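Long-range contact in phosphoribosylformylglycinamidine synthase, purS subunit (Thermotoga maritima, PDB 1VQ3), which is the small PurS-type subunit of phosphoribosylformylglycinamidine synthase, a small alpha/beta protein that is found here as an assembly of four copies: residues F16-I20 with E90-L94. Sequence-based numbering, arbitrary orientation.
Sequences FKFAI and EVREL
A19 and R92 show how an antiparallel hydrogen-bonded pair satisfies its own backbone. A19 N gives its hydrogen to R92 O at 2.8 Å, and R92 N returns one to A19 O at 2.9 Å, both bonds close to straight. Each carbonyl also receives a CA-H...O contact from a neighbouring residue: R92 O from F18 CA, A19 O from V91 CA. L94 N reaches K17 O at 2.9 Å, and its N-H points straight at the oxygen (176°), yet the donor stands 47° above the carbonyl plane as the chain ends. The backbone groups of F18 and I20 face the other way and bond to L59 and I57 of strand 51-62, while E90 makes a backbone hydrogen bond with D21 of its own chain.

On one side of the sheet the R92 guanidinium lays a face over A19 CB, 3.5 Å from NH1. Its first torsion (chi1 68°) sets CG between backbone N and carbonyl carbon, and the extended chain carries the charged group back over the alanine. NH2 forms a salt bridge with D21 of the second subunit; L94 CG lies 3.8 Å from A19 CB. K17 NZ has its salt bridge within the chain, to E60. On the other side, V91 CG1 meets F18 CD1 at 3.8 Å, and both side chains also touch helix 66-81.

Strand 15-24 lies between strands 51-62 and 87-93 in a three-stranded antiparallel sheet with helix 66-81 against one face, the alpha/beta layering of this small PurS subunit.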
loop_
_atom_site.group_PDB
_atom_site.type_symbol
_atom_site.label_atom_id
_atom_site.label_comp_id
_atom_site.label_asym_id
_atom_site.label_seq_id
_atom_site.Cartn_x
_atom_site.Cartn_y
_atom_site.Cartn_z
ATOM N N PHE C 16 -19.779 12.957 -7.911
ATOM C CA PHE C 16 -18.666 12.019 -7.861
ATOM C C PHE C 16 -18.143 11.961 -6.433
ATOM O O PHE C 16 -17.855 13.007 -5.846
ATOM C CB PHE C 16 -17.556 12.472 -8.784
ATOM C CG PHE C 16 -17.968 12.554 -10.214
ATOM C CD1 PHE C 16 -17.895 11.425 -11.036
ATOM C CD2 PHE C 16 -18.438 13.746 -10.742
ATOM C CE1 PHE C 16 -18.326 11.488 -12.370
ATOM C CE2 PHE C 16 -18.880 13.818 -12.052
ATOM C CZ PHE C 16 -18.804 12.701 -12.874
ATOM N N LYS C 17 -18.030 10.760 -5.870
ATOM C CA LYS C 17 -17.701 10.620 -4.458
ATOM C C LYS C 17 -16.228 10.221 -4.296
ATOM O O LYS C 17 -15.682 9.372 -5.046
ATOM C CB LYS C 17 -18.601 9.570 -3.811
ATOM C CG LYS C 17 -20.073 9.929 -3.694
ATOM C CD LYS C 17 -20.950 9.583 -4.917
ATOM C CE LYS C 17 -22.216 8.732 -4.548
ATOM N NZ LYS C 17 -22.642 8.793 -3.106
ATOM N N PHE C 18 -15.562 10.862 -3.359
ATOM C CA PHE C 18 -14.145 10.580 -3.120
ATOM C C PHE C 18 -13.849 10.401 -1.624
ATOM O O PHE C 18 -14.525 10.973 -0.737
ATOM C CB PHE C 18 -13.273 11.718 -3.645
ATOM C CG PHE C 18 -13.365 11.947 -5.138
ATOM C CD1 PHE C 18 -12.562 11.254 -6.002
ATOM C CD2 PHE C 18 -14.266 12.868 -5.661
ATOM C CE1 PHE C 18 -12.633 11.471 -7.330
ATOM C CE2 PHE C 18 -14.340 13.108 -6.997
ATOM C CZ PHE C 18 -13.547 12.426 -7.850
ATOM N N ALA C 19 -12.756 9.676 -1.359
ATOM C CA ALA C 19 -12.120 9.688 -0.087
ATOM C C ALA C 19 -10.736 10.295 -0.213
ATOM O O ALA C 19 -9.966 10.002 -1.151
ATOM C CB ALA C 19 -12.025 8.308 0.485
ATOM N N ILE C 20 -10.386 11.079 0.791
ATOM C CA ILE C 20 -9.052 11.710 0.897
ATOM C C ILE C 20 -8.429 11.195 2.196
ATOM O O ILE C 20 -8.973 11.419 3.301
ATOM C CB ILE C 20 -9.150 13.218 0.924
ATOM C CG1 ILE C 20 -10.066 13.789 -0.192
ATOM C CG2 ILE C 20 -7.756 13.841 0.903
ATOM C CD1 ILE C 20 -10.553 15.175 0.093
ATOM N N GLU C 90 -3.758 11.212 -0.240
ATOM C CA GLU C 90 -4.114 10.339 -1.313
ATOM C C GLU C 90 -5.598 10.441 -1.522
ATOM O O GLU C 90 -6.342 10.481 -0.548
ATOM C CB GLU C 90 -3.801 8.902 -0.936
ATOM C CG GLU C 90 -2.337 8.594 -0.887
ATOM C CD GLU C 90 -2.041 7.265 -0.200
ATOM O OE1 GLU C 90 -2.107 7.239 1.031
ATOM O OE2 GLU C 90 -1.716 6.277 -0.905
ATOM N N VAL C 91 -5.998 10.513 -2.784
ATOM C CA VAL C 91 -7.390 10.569 -3.199
ATOM C C VAL C 91 -7.784 9.257 -3.897
ATOM O O VAL C 91 -7.086 8.787 -4.753
ATOM C CB VAL C 91 -7.588 11.703 -4.190
ATOM C CG1 VAL C 91 -9.020 11.801 -4.639
ATOM C CG2 VAL C 91 -7.139 13.059 -3.593
ATOM N N ARG C 92 -8.923 8.705 -3.534
ATOM C CA ARG C 92 -9.490 7.639 -4.257
ATOM C C ARG C 92 -10.986 7.838 -4.457
ATOM O O ARG C 92 -11.653 8.482 -3.621
ATOM C CB ARG C 92 -9.199 6.340 -3.538
ATOM C CG ARG C 92 -9.869 6.117 -2.227
ATOM C CD ARG C 92 -9.256 4.949 -1.482
ATOM N NE ARG C 92 -10.050 4.665 -0.305
ATOM C CZ ARG C 92 -10.007 5.373 0.827
ATOM N NH1 ARG C 92 -9.141 6.381 1.004
ATOM N NH2 ARG C 92 -10.814 5.050 1.821
ATOM N N GLU C 93 -11.493 7.290 -5.558
ATOM C CA GLU C 93 -12.921 7.299 -5.824
ATOM C C GLU C 93 -13.589 6.371 -4.835
ATOM O O GLU C 93 -13.035 5.321 -4.473
ATOM C CB GLU C 93 -13.222 6.732 -7.215
ATOM C CG GLU C 93 -12.553 7.469 -8.347
ATOM C CD GLU C 93 -12.733 6.777 -9.710
ATOM O OE1 GLU C 93 -13.494 5.777 -9.830
ATOM O OE2 GLU C 93 -12.074 7.255 -10.645
ATOM N N LEU C 94 -14.781 6.737 -4.406
ATOM C CA LEU C 94 -15.604 5.872 -3.586
ATOM C C LEU C 94 -16.850 5.458 -4.362
ATOM O O LEU C 94 -17.203 6.117 -5.344
ATOM C CB LEU C 94 -16.081 6.613 -2.351
ATOM C CG LEU C 94 -15.067 6.783 -1.186
ATOM C CD1 LEU C 94 -15.768 7.572 -0.089
ATOM C CD2 LEU C 94 -14.609 5.480 -0.701
ATOM O OXT LEU C 94 -17.538 4.497 -3.966
#